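Local coordinates for conserved domain protein (Streptococcus pneumoniae, PDB 4IAJ) that is of unknown function but belongs to the DUF4649 family and folds as a small alpha-beta protein with an antiparallel sheet, at residues K48-K52 / G53-D57. Sequence-based numbering, arbitrary orientation.
Sequences KLTYK and GHNLD
With chi1 of -58° and -61°, Thr50 OG1 and the Asn55 amide each sit beside their own backbone N; because the two residues face each other across the hairpin on one side of the sheet, their side chains run alongside. The hydroxyl donates to Asn55 OD1 over 2.9 Å from slightly off the carbonyl plane. The other branch of Thr50 points at the turn, where CG2 presses on Gly53 CA at 3.4 Å, tighter than normal van der Waals contact. On the reverse face Leu56 CD1 touches both Leu49 and Tyr51, lying 3.6 Å from Tyr51 CB and 4.0 Å from Leu49 CD2.

These contacts belong to a beta hairpin whose two-residue loop, Lys52-Gly53, forms a type I' turn, with positive phi at both positions. Its closing pair is Tyr51 and His54: Tyr51 N donates to His54 O at 2.8 Å, and His54 N returns a bond to Tyr51 O from well above the carbonyl plane. The same oxygen lies in the plane of the imidazole at its edge, where His54 ND1 makes a weak, long bond of 3.5 Å. Thr50 and Asn55 follow as a non-hydrogen-bonded pair, and beyond them Leu56 N reaches Leu49 O at 2.8 Å, almost in line with the carbonyl. At this same pair a water replaces the return bond, accepting from Leu49 N and donating to Leu56 O, which lie 4.6 Å apart where the strands diverge.

Within the chain, strand 54-56 is an outer strand of a four-stranded antiparallel sheet, while strand 46-51 also pairs with strand 7-12. Helix 65-71 packs on the leucine side through Tyr68 against Leu49 and Leu69 against Leu56; near the turn, the His54 ring meets Tyr77 with planes inclined by about 50°.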
loop_
_atom_site.group_PDB
_atom_site.type_symbol
_atom_site.label_atom_id
_atom_site.label_comp_id
_atom_site.label_asym_id
_atom_site.label_seq_id
_atom_site.Cartn_x
_atom_site.Cartn_y
_atom_site.Cartn_z
ATOM N N LYS B 48 24.547 -6.573 6.731
ATOM C CA LYS B 48 25.167 -7.907 6.751
ATOM C C LYS B 48 24.179 -9.003 6.332
ATOM O O LYS B 48 23.078 -9.056 6.851
ATOM C CB LYS B 48 25.694 -8.214 8.147
ATOM C CG LYS B 48 26.333 -9.580 8.305
ATOM C CD LYS B 48 26.981 -9.737 9.679
ATOM C CE LYS B 48 25.963 -10.143 10.732
ATOM N NZ LYS B 48 26.571 -10.267 12.083
ATOM N N LEU B 49 24.584 -9.857 5.394
ATOM C CA LEU B 49 23.802 -11.026 4.989
ATOM C C LEU B 49 24.658 -12.261 5.198
ATOM O O LEU B 49 25.685 -12.411 4.553
ATOM C CB LEU B 49 23.371 -10.919 3.534
ATOM C CG LEU B 49 22.807 -12.172 2.867
ATOM C CD1 LEU B 49 21.497 -12.607 3.525
ATOM C CD2 LEU B 49 22.591 -11.924 1.389
ATOM N N THR B 50 24.215 -13.148 6.086
ATOM C CA THR B 50 24.997 -14.314 6.489
ATOM C C THR B 50 24.224 -15.567 6.107
ATOM O O THR B 50 23.089 -15.777 6.565
ATOM C CB THR B 50 25.292 -14.304 8.005
ATOM O OG1 THR B 50 25.986 -13.098 8.365
ATOM C CG2 THR B 50 26.149 -15.471 8.398
ATOM N N TYR B 51 24.841 -16.384 5.263
ATOM C CA TYR B 51 24.262 -17.632 4.796
ATOM C C TYR B 51 25.085 -18.820 5.294
ATOM O O TYR B 51 26.246 -18.980 4.918
ATOM C CB TYR B 51 24.193 -17.639 3.273
ATOM C CG TYR B 51 23.643 -18.920 2.712
ATOM C CD1 TYR B 51 22.284 -19.201 2.787
ATOM C CD2 TYR B 51 24.471 -19.852 2.111
ATOM C CE1 TYR B 51 21.768 -20.378 2.271
ATOM C CE2 TYR B 51 23.963 -21.030 1.592
ATOM C CZ TYR B 51 22.607 -21.285 1.675
ATOM O OH TYR B 51 22.080 -22.441 1.164
ATOM N N LYS B 52 24.474 -19.659 6.126
ATOM C CA LYS B 52 25.176 -20.767 6.793
ATOM C C LYS B 52 26.459 -20.302 7.475
ATOM O O LYS B 52 27.461 -21.003 7.451
ATOM C CB LYS B 52 25.499 -21.875 5.800
ATOM C CG LYS B 52 24.294 -22.315 5.001
ATOM C CD LYS B 52 24.620 -23.490 4.096
ATOM C CE LYS B 52 24.624 -24.789 4.863
ATOM N NZ LYS B 52 24.329 -25.908 3.934
ATOM N N GLY B 53 26.422 -19.108 8.058
ATOM C CA GLY B 53 27.577 -18.531 8.747
ATOM C C GLY B 53 28.567 -17.768 7.884
ATOM O O GLY B 53 29.476 -17.122 8.418
ATOM N N HIS B 54 28.415 -17.846 6.560
ATOM C CA HIS B 54 29.276 -17.115 5.637
ATOM C C HIS B 54 28.666 -15.745 5.358
ATOM O O HIS B 54 27.492 -15.650 4.962
ATOM C CB HIS B 54 29.449 -17.880 4.326
ATOM C CG HIS B 54 30.135 -19.199 4.481
ATOM N ND1 HIS B 54 29.457 -20.359 4.792
ATOM C CD2 HIS B 54 31.440 -19.544 4.366
ATOM C CE1 HIS B 54 30.316 -21.361 4.870
ATOM N NE2 HIS B 54 31.525 -20.892 4.616
ATOM N N ASN B 55 29.453 -14.687 5.573
ATOM C CA ASN B 55 29.020 -13.347 5.236
ATOM C C ASN B 55 29.091 -13.229 3.735
ATOM O O ASN B 55 30.171 -13.255 3.164
ATOM C CB ASN B 55 29.888 -12.287 5.909
ATOM C CG ASN B 55 29.841 -12.371 7.431
ATOM O OD1 ASN B 55 28.842 -12.784 8.012
ATOM N ND2 ASN B 55 30.930 -11.971 8.080
ATOM N N LEU B 56 27.940 -13.168 3.077
ATOM C CA LEU B 56 27.945 -12.988 1.631
ATOM C C LEU B 56 28.187 -11.513 1.390
ATOM O O LEU B 56 27.732 -10.665 2.155
ATOM C CB LEU B 56 26.641 -13.463 0.993
ATOM C CG LEU B 56 26.203 -14.888 1.341
ATOM C CD1 LEU B 56 24.812 -15.158 0.779
ATOM C CD2 LEU B 56 27.212 -15.899 0.825
ATOM N N ASP B 57 28.919 -11.211 0.335
ATOM C CA ASP B 57 29.290 -9.850 0.035
ATOM C C ASP B 57 28.148 -9.202 -0.750
ATOM O O ASP B 57 28.232 -9.012 -1.956
ATOM C CB ASP B 57 30.627 -9.831 -0.732
ATOM C CG ASP B 57 31.183 -8.424 -0.912
ATOM O OD1 ASP B 57 30.917 -7.567 -0.045
ATOM O OD2 ASP B 57 31.863 -8.167 -1.933
HETATM O O HOH W 1 26.954 -9.242 4.207
HETATM O O HOH W 2 24.010 -17.783 8.533
#